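Local structure of Iron(III) ABC transporter, periplasmic iron-compound-binding protein (Vibrio cholerae, 5GGY) at residues Ser58-Gly63 / Ala74-Asp79; Pro68-Ile73 / Leu91-Arg96; Val163-Ala168 / Val173-Glu178; Leu195-Lys200 / Val205-Ser210. The protein probably binds ferric siderophores, including iron-loaded Desferal, in the periplasm and hands them to an ABC transporter for iron uptake. All blocks are in the same frame, centred on the assembly; numbering follows the deposited sequence.

How the interactions relate
The four contacts form two groups. Interactions 1 and 2 share helix 70-75, and their centres are about 10 Å apart. The N of N69 lies 2.8 Å from the O of I62, and the NZ of K72 lies 2.8 Å from the O of D61. Both are probable hydrogen bonds. Interactions 3 and 4 have centres about 6 Å apart and meet in the mixed sheet. There the N of L175 lies 2.8 Å from the O of V205, again a probable hydrogen bond. Centres of interactions 1 and 3 are about 34 Å apart, on opposite sides of the chain's centre. This fits a two-lobed siderophore-binding protein, with one group in each lobe.

Interaction 1 (Ser58-Gly63 / Ala74-Asp79); sequences SVQDIG and AALKPD
L76 reaches across to Q60 and I62 with its two methyl branches. CD1 of L76 rests on CG2 of I62 at 3.6 Å. The two side chains cross at about a right angle. CD2 of L76 lies 3.8 Å from NE2 of Q60, where an amide nitrogen meets a methyl group and no hydrogen bond forms. One branch meets a buried apolar residue, the other an exposed polar one. The contact packs the segment around strand 60-61 on the C-terminal side of the following helix 70-75.

The torsions explain which part of I62 is used. Its CG1 sits between the backbone N and the carbonyl carbon (chi1 42°) and leads away, which leaves the CG2 branch for L76. Elsewhere I62 packs on L22, P41 and I73.

The next shell sets the two backbones. K77 leaves helical angles with positive phi, while its N still bonds to O of A74 at 3.0 Å. On the other segment, OD1 of D61 accepts from N of G63 at 2.8 Å, with an N-H...O angle of 159°. This is an Asx turn. G63 has backbone angles at which a CB would press on the preceding carbonyl O. OD2 of D61 is bonded to N of L43. Backbone bonds from Q60 to V38 and A40 tie the short strand 60-61 to strand 39-40.

The contact is small, with 121 Å² buried in all. The direct contact is van der Waals packing by L76. Polar bonds shape the turn beside it and tie it to the helix through K72.

Interaction 2 (Pro68-Ile73 / Leu91-Arg96); sequences PNLEKI and LATLGR
L70 and I73 lie on the side of helix 70-75 that meets L94 and T93 of helix 91-95. Just before L70 stands N69, at the N-cap position. Its OD1 accepts from N of E71 at 3.3 Å with an N-H...O angle of 130°, a weak capping bond. The carbonyl O of N69 takes the N of I73 at 3.1 Å, which starts the first helical turn.

L70 and L94 carry the contact about equally, and L70 uses both methyl groups. CD1 of L70 touches CG2 of T93 at 3.6 Å. CD2 of L70 touches CD2 of L94, also at 3.6 Å. Each L70 methyl thus meets one partner. T93 offers its methyl because CG2 stands anti to the backbone N. Its OG1 lies beside that N, and the part of T93 that touches L70 is apolar.

One turn on, CD1 of I73 approaches CD2 of L94 at 4.2 Å. This is a looser touch. The same L94 methyl thus serves both L70 and I73. I73 is buried and also packs on I81 of strand 80-83 and on L22. L94 reaches V100 of strand 100-102 and L22.

Along the chain, helix 91-95 follows strand 80-83 and precedes strand 100-102, its neighbour in a parallel sheet. It is the helix of a beta-alpha-beta crossover, and helix 70-75 packs against it. No hydrogen bond links the two segments. The join is wholly apolar, made by methyl groups, and L94 carries it inward toward the sheet.

Interaction 3 (Val163-Ala168 / Val173-Glu178); sequences VTLRFA and VFLYTE
The antiparallel beta hairpin of strands 161-167 and 172-176 lies in the mixed sheet. Its first strand also pairs with strand 219-223. R166 and F174 form a hydrogen-bonded pair. N of F174 reaches O of R166 at 2.8 Å, and N of R166 reaches O of F174 at 3.2 Å. N of Y176 then bonds to O of T164 at 3.1 Å. L165 with L175 and F167 with V173 are non-hydrogen-bonded pairs.

On the face of L165, F167, V173 and L175 the contacts are apolar. CG2 of V173 lies 3.7 Å from CD2 of L165 and 3.8 Å from CD1 of F167. The neighbouring V163 brings its CG2 to 3.7 Å from CD2 of L175. The F167 ring is also stacked on F226.

The other face carries a polar pair. The R166 chain is extended from CG to NE, and NE donates to OH of Y176 at 2.7 Å. That OH sits at the guanidinium edge, 13° out of its plane. The bond is bent, with an N-H...O angle of 135°. Guanidinium and ring planes stand 70° apart. Nearby, CB of A168 packs on CE2 of F174.

NH1 of R166 bonds to OG of S257 and weakly to O of V255. A buried arginine and tyrosine are thus held by each other and by S257, weakly in the case of Y176, which probably fixes both groups.

Interaction 4 (Leu195-Lys200 / Val205-Ser210); sequences LPQPPK and VQKRLS
The side-chain amide of Q197 meets V205 and K207. CG1 of V205 lies 3.6 Å from OE1 of Q197 and 3.9 Å from CD of Q197. It stands off the amide plane rather than in it. CE of K207 approaches the same OE1 at 4.0 Å, from the same side of the plane. None of these is a hydrogen bond across the segments. NE2 of Q197 makes a weak bond back to O of L195, at 3.5 Å.

The bend of Q197 at chi2 (-69°) folds the amide so that CG, CD and OE1 all lie near one methyl of V205. The rotation of V205 about chi1 (62°) turns that methyl, CG1, to Q197. K200 adds a looser touch, with its CG 4.1 Å from CB of V205. The K200 chain is bent at chi2 and chi3, and the contact rests on its aliphatic part.

The buried surface is modest, 187 Å² in all. The loop 195-200 runs between strands 192-193 and 204-208. It lies beside the last of these without strand pairing. Q197 instead has a backbone bond with E178. L195, Q197 and K207 all pack on L175 of strand 172-176, which pairs antiparallel with strand 204-208. K200, Q197 and V205 gather round T177, just past the end of strand 172-176. At the far end, L209 and S210 touch L237 of helix 236-239.

Interaction 1 (Ser58-Gly63 / Ala74-Asp79)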
loop_
_atom_site.group_PDB
_atom_site.type_symbol
_atom_site.label_atom_id
_atom_site.label_comp_id
_atom_site.label_asym_id
_atom_site.label_seq_id
_atom_site.Cartn_x
_atom_site.Cartn_y
_atom_site.Cartn_z
ATOM N N SER A 58 17.968 13.161 -21.740
ATOM C CA SER A 58 18.997 13.946 -21.068
ATOM C C SER A 58 19.947 13.065 -20.263
ATOM O O SER A 58 21.112 13.410 -20.067
ATOM C CB SER A 58 18.361 14.983 -20.147
ATOM O OG SER A 58 17.808 14.362 -19.000
ATOM N N VAL A 59 19.435 11.933 -19.791
ATOM C CA VAL A 59 20.211 11.005 -18.973
ATOM C C VAL A 59 21.353 10.375 -19.759
ATOM O O VAL A 59 21.134 9.803 -20.827
ATOM C CB VAL A 59 19.324 9.880 -18.412
ATOM C CG1 VAL A 59 20.096 9.053 -17.394
ATOM C CG2 VAL A 59 18.062 10.461 -17.798
ATOM N N GLN A 60 22.568 10.476 -19.228
ATOM C CA GLN A 60 23.723 9.862 -19.872
ATOM C C GLN A 60 23.926 8.428 -19.401
ATOM O O GLN A 60 23.625 8.089 -18.255
ATOM C CB GLN A 60 24.992 10.672 -19.608
ATOM C CG GLN A 60 25.001 12.046 -20.242
ATOM C CD GLN A 60 26.379 12.438 -20.735
ATOM O OE1 GLN A 60 27.046 11.666 -21.423
ATOM N NE2 GLN A 60 26.817 13.639 -20.377
ATOM N N ASP A 61 24.439 7.591 -20.299
ATOM C CA ASP A 61 24.752 6.207 -19.969
ATOM C C ASP A 61 26.138 6.130 -19.323
ATOM O O ASP A 61 27.130 6.572 -19.907
ATOM C CB ASP A 61 24.685 5.331 -21.222
ATOM C CG ASP A 61 24.663 3.848 -20.899
ATOM O OD1 ASP A 61 25.508 3.389 -20.099
ATOM O OD2 ASP A 61 23.791 3.138 -21.445
ATOM N N ILE A 62 26.199 5.567 -18.119
ATOM C CA ILE A 62 27.445 5.517 -17.363
ATOM C C ILE A 62 28.042 4.112 -17.292
ATOM O O ILE A 62 28.855 3.820 -16.413
ATOM C CB ILE A 62 27.249 6.054 -15.926
ATOM C CG1 ILE A 62 25.938 5.546 -15.328
ATOM C CG2 ILE A 62 27.263 7.572 -15.916
ATOM C CD1 ILE A 62 26.056 4.221 -14.610
ATOM N N GLY A 63 27.635 3.246 -18.215
ATOM C CA GLY A 63 28.170 1.896 -18.268
ATOM C C GLY A 63 27.159 0.837 -17.873
ATOM O O GLY A 63 25.954 1.078 -17.914
ATOM N N ALA A 74 32.161 10.383 -12.219
ATOM C CA ALA A 74 32.830 11.510 -11.576
ATOM C C ALA A 74 32.724 12.773 -12.424
ATOM O O ALA A 74 32.527 13.868 -11.897
ATOM C CB ALA A 74 34.290 11.174 -11.306
ATOM N N ALA A 75 32.845 12.611 -13.738
ATOM C CA ALA A 75 32.767 13.733 -14.670
ATOM C C ALA A 75 31.392 14.393 -14.653
ATOM O O ALA A 75 31.256 15.571 -14.981
ATOM C CB ALA A 75 33.107 13.273 -16.080
ATOM N N LEU A 76 30.373 13.626 -14.276
ATOM C CA LEU A 76 29.011 14.144 -14.210
ATOM C C LEU A 76 28.789 14.967 -12.946
ATOM O O LEU A 76 27.792 15.681 -12.833
ATOM C CB LEU A 76 27.996 13.001 -14.277
ATOM C CG LEU A 76 27.808 12.327 -15.637
ATOM C CD1 LEU A 76 26.822 11.171 -15.538
ATOM C CD2 LEU A 76 27.341 13.342 -16.666
ATOM N N LYS A 77 29.724 14.854 -12.006
ATOM C CA LYS A 77 29.677 15.584 -10.740
ATOM C C LYS A 77 28.347 15.440 -9.999
ATOM O O LYS A 77 27.643 16.430 -9.792
ATOM C CB LYS A 77 29.969 17.067 -10.981
ATOM C CG LYS A 77 31.448 17.387 -11.082
ATOM C CD LYS A 77 31.690 18.624 -11.926
ATOM C CE LYS A 77 33.075 19.195 -11.676
ATOM N NZ LYS A 77 34.104 18.127 -11.562
ATOM N N PRO A 78 28.000 14.209 -9.586
ATOM C CA PRO A 78 26.724 14.032 -8.888
ATOM C C PRO A 78 26.788 14.523 -7.449
ATOM O O PRO A 78 27.863 14.860 -6.955
ATOM C CB PRO A 78 26.514 12.520 -8.936
ATOM C CG PRO A 78 27.900 11.969 -8.895
ATOM C CD PRO A 78 28.758 12.947 -9.672
ATOM N N ASP A 79 25.634 14.565 -6.793
ATOM C CA ASP A 79 25.563 14.897 -5.380
ATOM C C ASP A 79 25.372 13.616 -4.571
ATOM O O ASP A 79 25.873 13.489 -3.454
ATOM C CB ASP A 79 24.421 15.882 -5.113
ATOM C CG ASP A 79 24.558 17.166 -5.911
ATOM O OD1 ASP A 79 25.656 17.756 -5.903
ATOM O OD2 ASP A 79 23.568 17.579 -6.550
#

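Interaction 2 (Pro68-Ile73 / Leu91-Arg96)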
loop_
_atom_site.group_PDB
_atom_site.type_symbol
_atom_site.label_atom_id
_atom_site.label_comp_id
_atom_site.label_asym_id
_atom_site.label_seq_id
_atom_site.Cartn_x
_atom_site.Cartn_y
_atom_site.Cartn_z
ATOM N N PRO A 68 30.390 -0.304 -13.998
ATOM C CA PRO A 68 30.138 1.079 -14.419
ATOM C C PRO A 68 31.406 1.901 -14.641
ATOM O O PRO A 68 32.443 1.633 -14.034
ATOM C CB PRO A 68 29.328 1.649 -13.255
ATOM C CG PRO A 68 29.828 0.904 -12.073
ATOM C CD PRO A 68 30.133 -0.492 -12.558
ATOM N N ASN A 69 31.306 2.901 -15.512
ATOM C CA ASN A 69 32.427 3.783 -15.806
ATOM C C ASN A 69 32.568 4.868 -14.744
ATOM O O ASN A 69 31.883 5.888 -14.788
ATOM C CB ASN A 69 32.258 4.411 -17.193
ATOM C CG ASN A 69 33.452 5.253 -17.606
ATOM O OD1 ASN A 69 34.495 5.241 -16.953
ATOM N ND2 ASN A 69 33.305 5.985 -18.703
ATOM N N LEU A 70 33.471 4.635 -13.798
ATOM C CA LEU A 70 33.680 5.533 -12.667
ATOM C C LEU A 70 34.117 6.932 -13.094
ATOM O O LEU A 70 33.739 7.925 -12.473
ATOM C CB LEU A 70 34.718 4.941 -11.711
ATOM C CG LEU A 70 34.295 3.728 -10.881
ATOM C CD1 LEU A 70 35.491 3.134 -10.162
ATOM C CD2 LEU A 70 33.211 4.112 -9.884
ATOM N N GLU A 71 34.917 7.003 -14.151
ATOM C CA GLU A 71 35.417 8.282 -14.646
ATOM C C GLU A 71 34.285 9.151 -15.188
ATOM O O GLU A 71 34.271 10.364 -14.983
ATOM C CB GLU A 71 36.477 8.065 -15.729
ATOM C CG GLU A 71 37.855 7.700 -15.194
ATOM C CD GLU A 71 37.883 6.350 -14.507
ATOM O OE1 GLU A 71 37.121 5.448 -14.924
ATOM O OE2 GLU A 71 38.661 6.196 -13.543
ATOM N N LYS A 72 33.338 8.525 -15.878
ATOM C CA LYS A 72 32.198 9.249 -16.425
ATOM C C LYS A 72 31.253 9.677 -15.307
ATOM O O LYS A 72 30.675 10.761 -15.357
ATOM C CB LYS A 72 31.453 8.396 -17.452
ATOM C CG LYS A 72 30.470 9.172 -18.306
ATOM C CD LYS A 72 29.961 8.323 -19.459
ATOM C CE LYS A 72 29.095 9.129 -20.410
ATOM N NZ LYS A 72 28.645 8.303 -21.563
ATOM N N ILE A 73 31.105 8.819 -14.302
ATOM C CA ILE A 73 30.293 9.138 -13.133
ATOM C C ILE A 73 30.848 10.370 -12.423
ATOM O O ILE A 73 30.106 11.291 -12.082
ATOM C CB ILE A 73 30.231 7.956 -12.141
ATOM C CG1 ILE A 73 29.586 6.733 -12.800
ATOM C CG2 ILE A 73 29.458 8.346 -10.890
ATOM C CD1 ILE A 73 29.561 5.502 -11.919
ATOM N N LEU A 91 30.915 -0.014 -3.493
ATOM C CA LEU A 91 30.381 1.024 -2.609
ATOM C C LEU A 91 31.457 1.962 -2.057
ATOM O O LEU A 91 31.294 3.182 -2.072
ATOM C CB LEU A 91 29.616 0.387 -1.446
ATOM C CG LEU A 91 28.316 -0.340 -1.798
ATOM C CD1 LEU A 91 27.619 -0.846 -0.541
ATOM C CD2 LEU A 91 27.394 0.565 -2.597
ATOM N N ALA A 92 32.557 1.389 -1.577
ATOM C CA ALA A 92 33.628 2.178 -0.970
ATOM C C ALA A 92 34.299 3.099 -1.986
ATOM O O ALA A 92 34.644 4.238 -1.671
ATOM C CB ALA A 92 34.655 1.265 -0.327
ATOM N N THR A 93 34.479 2.599 -3.205
ATOM C CA THR A 93 35.083 3.383 -4.278
ATOM C C THR A 93 34.143 4.484 -4.758
ATOM O O THR A 93 34.564 5.618 -4.998
ATOM C CB THR A 93 35.467 2.496 -5.481
ATOM O OG1 THR A 93 36.392 1.487 -5.060
ATOM C CG2 THR A 93 36.100 3.333 -6.581
ATOM N N LEU A 94 32.866 4.140 -4.902
ATOM C CA LEU A 94 31.853 5.100 -5.328
ATOM C C LEU A 94 31.716 6.240 -4.322
ATOM O O LEU A 94 31.436 7.378 -4.692
ATOM C CB LEU A 94 30.507 4.397 -5.522
ATOM C CG LEU A 94 30.401 3.406 -6.683
ATOM C CD1 LEU A 94 29.332 2.360 -6.393
ATOM C CD2 LEU A 94 30.101 4.137 -7.977
ATOM N N GLY A 95 31.929 5.924 -3.050
ATOM C CA GLY A 95 31.866 6.911 -1.989
ATOM C C GLY A 95 32.940 7.978 -2.102
ATOM O O GLY A 95 32.776 9.090 -1.597
ATOM N N ARG A 96 34.044 7.640 -2.763
ATOM C CA ARG A 96 35.137 8.587 -2.965
ATOM C C ARG A 96 34.742 9.674 -3.959
ATOM O O ARG A 96 35.324 10.758 -3.975
ATOM C CB ARG A 96 36.392 7.861 -3.453
ATOM C CG ARG A 96 36.971 6.871 -2.455
ATOM C CD ARG A 96 38.190 6.168 -3.033
ATOM N NE ARG A 96 38.880 5.358 -2.033
ATOM C CZ ARG A 96 39.879 5.799 -1.275
ATOM N NH1 ARG A 96 40.306 7.048 -1.397
ATOM N NH2 ARG A 96 40.450 4.991 -0.392
#

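Interaction 3 (Val163-Ala168 / Val173-Glu178)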
loop_
_atom_site.group_PDB
_atom_site.type_symbol
_atom_site.label_atom_id
_atom_site.label_comp_id
_atom_site.label_asym_id
_atom_site.label_seq_id
_atom_site.Cartn_x
_atom_site.Cartn_y
_atom_site.Cartn_z
ATOM N N VAL A 163 1.450 -19.776 -12.917
ATOM C CA VAL A 163 2.886 -19.806 -12.692
ATOM C C VAL A 163 3.569 -18.836 -13.658
ATOM O O VAL A 163 3.223 -18.764 -14.839
ATOM C CB VAL A 163 3.469 -21.234 -12.851
ATOM C CG1 VAL A 163 3.151 -21.805 -14.221
ATOM C CG2 VAL A 163 4.967 -21.238 -12.594
ATOM N N THR A 164 4.518 -18.067 -13.139
ATOM C CA THR A 164 5.232 -17.077 -13.941
ATOM C C THR A 164 6.705 -17.441 -14.089
ATOM O O THR A 164 7.320 -17.954 -13.154
ATOM C CB THR A 164 5.122 -15.680 -13.322
ATOM O OG1 THR A 164 6.179 -14.856 -13.826
ATOM C CG2 THR A 164 5.228 -15.765 -11.804
ATOM N N LEU A 165 7.272 -17.161 -15.260
ATOM C CA LEU A 165 8.675 -17.477 -15.500
ATOM C C LEU A 165 9.287 -16.690 -16.650
ATOM O O LEU A 165 8.594 -16.039 -17.423
ATOM C CB LEU A 165 8.855 -18.991 -15.746
ATOM C CG LEU A 165 8.217 -19.815 -16.877
ATOM C CD1 LEU A 165 6.694 -19.755 -16.863
ATOM C CD2 LEU A 165 8.757 -19.464 -18.264
ATOM N N ARG A 166 10.610 -16.755 -16.730
ATOM C CA ARG A 166 11.355 -16.336 -17.910
ATOM C C ARG A 166 12.159 -17.532 -18.410
ATOM O O ARG A 166 12.487 -18.435 -17.640
ATOM C CB ARG A 166 12.289 -15.161 -17.606
ATOM C CG ARG A 166 11.591 -13.853 -17.268
ATOM C CD ARG A 166 12.609 -12.731 -17.103
ATOM N NE ARG A 166 12.016 -11.516 -16.549
ATOM C CZ ARG A 166 11.604 -10.485 -17.279
ATOM N NH1 ARG A 166 11.077 -9.419 -16.688
ATOM N NH2 ARG A 166 11.722 -10.516 -18.599
ATOM N N PHE A 167 12.475 -17.540 -19.698
ATOM C CA PHE A 167 13.277 -18.610 -20.271
ATOM C C PHE A 167 14.768 -18.350 -20.101
ATOM O O PHE A 167 15.273 -17.316 -20.521
ATOM C CB PHE A 167 12.959 -18.790 -21.758
ATOM C CG PHE A 167 11.662 -19.494 -22.027
ATOM C CD1 PHE A 167 11.562 -20.870 -21.911
ATOM C CD2 PHE A 167 10.541 -18.781 -22.398
ATOM C CE1 PHE A 167 10.361 -21.515 -22.158
ATOM C CE2 PHE A 167 9.342 -19.423 -22.644
ATOM C CZ PHE A 167 9.254 -20.790 -22.525
ATOM N N ALA A 168 15.470 -19.290 -19.477
ATOM C CA ALA A 168 16.926 -19.231 -19.406
ATOM C C ALA A 168 17.480 -19.605 -20.771
ATOM O O ALA A 168 18.425 -19.005 -21.276
ATOM C CB ALA A 168 17.452 -20.163 -18.340
ATOM N N VAL A 173 14.297 -22.955 -17.422
ATOM C CA VAL A 173 13.311 -21.948 -17.033
ATOM C C VAL A 173 13.601 -21.337 -15.658
ATOM O O VAL A 173 14.039 -22.027 -14.745
ATOM C CB VAL A 173 11.885 -22.564 -17.054
ATOM C CG1 VAL A 173 11.047 -22.084 -15.884
ATOM C CG2 VAL A 173 11.202 -22.269 -18.378
ATOM N N PHE A 174 13.371 -20.032 -15.535
ATOM C CA PHE A 174 13.463 -19.334 -14.255
ATOM C C PHE A 174 12.089 -19.128 -13.638
ATOM O O PHE A 174 11.404 -18.165 -13.956
ATOM C CB PHE A 174 14.150 -17.975 -14.414
ATOM C CG PHE A 174 15.627 -18.061 -14.668
ATOM C CD1 PHE A 174 16.463 -18.715 -13.778
ATOM C CD2 PHE A 174 16.182 -17.465 -15.785
ATOM C CE1 PHE A 174 17.823 -18.788 -14.008
ATOM C CE2 PHE A 174 17.541 -17.531 -16.018
ATOM C CZ PHE A 174 18.363 -18.194 -15.133
ATOM N N LEU A 175 11.690 -20.038 -12.759
ATOM C CA LEU A 175 10.415 -19.913 -12.058
ATOM C C LEU A 175 10.492 -18.842 -10.980
ATOM O O LEU A 175 11.434 -18.813 -10.191
ATOM C CB LEU A 175 9.999 -21.244 -11.428
ATOM C CG LEU A 175 9.610 -22.380 -12.374
ATOM C CD1 LEU A 175 9.211 -23.614 -11.579
ATOM C CD2 LEU A 175 8.480 -21.946 -13.290
ATOM N N TYR A 176 9.495 -17.964 -10.943
ATOM C CA TYR A 176 9.471 -16.907 -9.936
ATOM C C TYR A 176 8.923 -17.425 -8.612
ATOM O O TYR A 176 7.849 -18.022 -8.559
ATOM C CB TYR A 176 8.667 -15.703 -10.436
ATOM C CG TYR A 176 9.457 -14.890 -11.432
ATOM C CD1 TYR A 176 10.400 -13.962 -11.003
ATOM C CD2 TYR A 176 9.295 -15.078 -12.797
ATOM C CE1 TYR A 176 11.138 -13.229 -11.907
ATOM C CE2 TYR A 176 10.029 -14.349 -13.707
ATOM C CZ TYR A 176 10.949 -13.429 -13.258
ATOM O OH TYR A 176 11.686 -12.701 -14.160
ATOM N N THR A 177 9.684 -17.190 -7.547
ATOM C CA THR A 177 9.426 -17.808 -6.254
ATOM C C THR A 177 8.567 -16.944 -5.332
ATOM O O THR A 177 8.075 -15.889 -5.729
ATOM C CB THR A 177 10.749 -18.137 -5.539
ATOM O OG1 THR A 177 11.407 -16.924 -5.154
ATOM C CG2 THR A 177 11.668 -18.932 -6.460
ATOM N N GLU A 178 8.406 -17.405 -4.094
ATOM C CA GLU A 178 7.499 -16.787 -3.127
ATOM C C GLU A 178 7.880 -15.348 -2.786
ATOM O O GLU A 178 7.012 -14.508 -2.553
ATOM C CB GLU A 178 7.452 -17.622 -1.845
ATOM C CG GLU A 178 6.467 -17.119 -0.806
ATOM C CD GLU A 178 6.525 -17.909 0.486
ATOM O OE1 GLU A 178 5.675 -17.667 1.369
ATOM O OE2 GLU A 178 7.420 -18.772 0.618
#

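Interaction 4 (Leu195-Lys200 / Val205-Ser210)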
loop_
_atom_site.group_PDB
_atom_site.type_symbol
_atom_site.label_atom_id
_atom_site.label_comp_id
_atom_site.label_asym_id
_atom_site.label_seq_id
_atom_site.Cartn_x
_atom_site.Cartn_y
_atom_site.Cartn_z
ATOM N N LEU A 195 2.665 -23.523 -9.396
ATOM C CA LEU A 195 3.881 -24.242 -9.040
ATOM C C LEU A 195 4.701 -23.435 -8.039
ATOM O O LEU A 195 5.735 -22.866 -8.397
ATOM C CB LEU A 195 4.707 -24.541 -10.294
ATOM C CG LEU A 195 5.531 -25.830 -10.298
ATOM C CD1 LEU A 195 4.636 -27.038 -10.073
ATOM C CD2 LEU A 195 6.289 -25.963 -11.610
ATOM N N PRO A 196 4.239 -23.388 -6.777
ATOM C CA PRO A 196 4.847 -22.570 -5.720
ATOM C C PRO A 196 6.299 -22.948 -5.442
ATOM O O PRO A 196 6.645 -24.131 -5.453
ATOM C CB PRO A 196 3.963 -22.855 -4.501
ATOM C CG PRO A 196 3.340 -24.179 -4.782
ATOM C CD PRO A 196 3.130 -24.212 -6.265
ATOM N N GLN A 197 7.133 -21.942 -5.195
ATOM C CA GLN A 197 8.564 -22.154 -5.004
ATOM C C GLN A 197 9.090 -21.460 -3.750
ATOM O O GLN A 197 8.639 -20.366 -3.402
ATOM C CB GLN A 197 9.337 -21.662 -6.230
ATOM C CG GLN A 197 8.974 -22.371 -7.527
ATOM C CD GLN A 197 9.429 -23.820 -7.551
ATOM O OE1 GLN A 197 10.433 -24.177 -6.937
ATOM N NE2 GLN A 197 8.687 -24.663 -8.263
ATOM N N PRO A 198 10.055 -22.099 -3.070
ATOM C CA PRO A 198 10.715 -21.512 -1.900
ATOM C C PRO A 198 11.478 -20.243 -2.262
ATOM O O PRO A 198 11.894 -20.102 -3.410
ATOM C CB PRO A 198 11.670 -22.620 -1.443
ATOM C CG PRO A 198 11.894 -23.458 -2.654
ATOM C CD PRO A 198 10.591 -23.433 -3.391
ATOM N N PRO A 199 11.669 -19.334 -1.293
ATOM C CA PRO A 199 12.344 -18.057 -1.549
ATOM C C PRO A 199 13.781 -18.235 -2.034
ATOM O O PRO A 199 14.507 -19.096 -1.539
ATOM C CB PRO A 199 12.310 -17.360 -0.186
ATOM C CG PRO A 199 12.144 -18.462 0.806
ATOM C CD PRO A 199 11.295 -19.487 0.124
ATOM N N LYS A 200 14.175 -17.422 -3.010
ATOM C CA LYS A 200 15.507 -17.493 -3.595
ATOM C C LYS A 200 16.051 -16.091 -3.825
ATOM O O LYS A 200 15.344 -15.102 -3.620
ATOM C CB LYS A 200 15.475 -18.271 -4.916
ATOM C CG LYS A 200 15.125 -19.743 -4.776
ATOM C CD LYS A 200 16.375 -20.606 -4.735
ATOM C CE LYS A 200 16.182 -21.811 -3.829
ATOM N NZ LYS A 200 17.346 -22.729 -3.900
ATOM N N VAL A 205 14.154 -19.474 -9.312
ATOM C CA VAL A 205 14.836 -20.759 -9.248
ATOM C C VAL A 205 14.840 -21.374 -10.646
ATOM O O VAL A 205 13.858 -21.270 -11.387
ATOM C CB VAL A 205 14.179 -21.720 -8.227
ATOM C CG1 VAL A 205 12.741 -22.047 -8.613
ATOM C CG2 VAL A 205 15.009 -22.995 -8.082
ATOM N N GLN A 206 15.953 -21.992 -11.018
ATOM C CA GLN A 206 16.097 -22.518 -12.367
ATOM C C GLN A 206 15.612 -23.961 -12.466
ATOM O O GLN A 206 16.006 -24.821 -11.674
ATOM C CB GLN A 206 17.549 -22.418 -12.832
ATOM C CG GLN A 206 17.730 -22.719 -14.307
ATOM C CD GLN A 206 19.131 -22.429 -14.797
ATOM O OE1 GLN A 206 19.957 -21.886 -14.063
ATOM N NE2 GLN A 206 19.406 -22.787 -16.045
ATOM N N LYS A 207 14.752 -24.213 -13.448
ATOM C CA LYS A 207 14.186 -25.538 -13.661
ATOM C C LYS A 207 14.355 -26.003 -15.102
ATOM O O LYS A 207 14.421 -25.189 -16.023
ATOM C CB LYS A 207 12.699 -25.551 -13.298
ATOM C CG LYS A 207 12.404 -25.318 -11.830
ATOM C CD LYS A 207 12.984 -26.428 -10.973
ATOM C CE LYS A 207 12.601 -26.260 -9.513
ATOM N NZ LYS A 207 13.238 -27.306 -8.662
ATOM N N ARG A 208 14.428 -27.318 -15.286
ATOM C CA ARG A 208 14.342 -27.908 -16.615
ATOM C C ARG A 208 12.958 -27.610 -17.178
ATOM O O ARG A 208 11.985 -27.549 -16.426
ATOM C CB ARG A 208 14.588 -29.417 -16.565
ATOM C CG ARG A 208 15.885 -29.830 -15.885
ATOM C CD ARG A 208 16.005 -31.347 -15.825
ATOM N NE ARG A 208 14.842 -31.959 -15.188
ATOM C CZ ARG A 208 14.775 -32.285 -13.902
ATOM N NH1 ARG A 208 15.812 -32.063 -13.104
ATOM N NH2 ARG A 208 13.674 -32.836 -13.412
ATOM N N LEU A 209 12.866 -27.416 -18.491
ATOM C CA LEU A 209 11.586 -27.089 -19.111
ATOM C C LEU A 209 10.565 -28.202 -18.900
ATOM O O LEU A 209 9.374 -27.939 -18.734
ATOM C CB LEU A 209 11.759 -26.818 -20.607
ATOM C CG LEU A 209 10.479 -26.478 -21.374
ATOM C CD1 LEU A 209 9.835 -25.210 -20.820
ATOM C CD2 LEU A 209 10.739 -26.349 -22.870
ATOM N N SER A 210 11.042 -29.443 -18.891
ATOM C CA SER A 210 10.178 -30.606 -18.710
ATOM C C SER A 210 9.442 -30.605 -17.369
ATOM O O SER A 210 8.417 -31.269 -17.217
ATOM C CB SER A 210 10.997 -31.889 -18.843
ATOM O OG SER A 210 12.046 -31.919 -17.890
#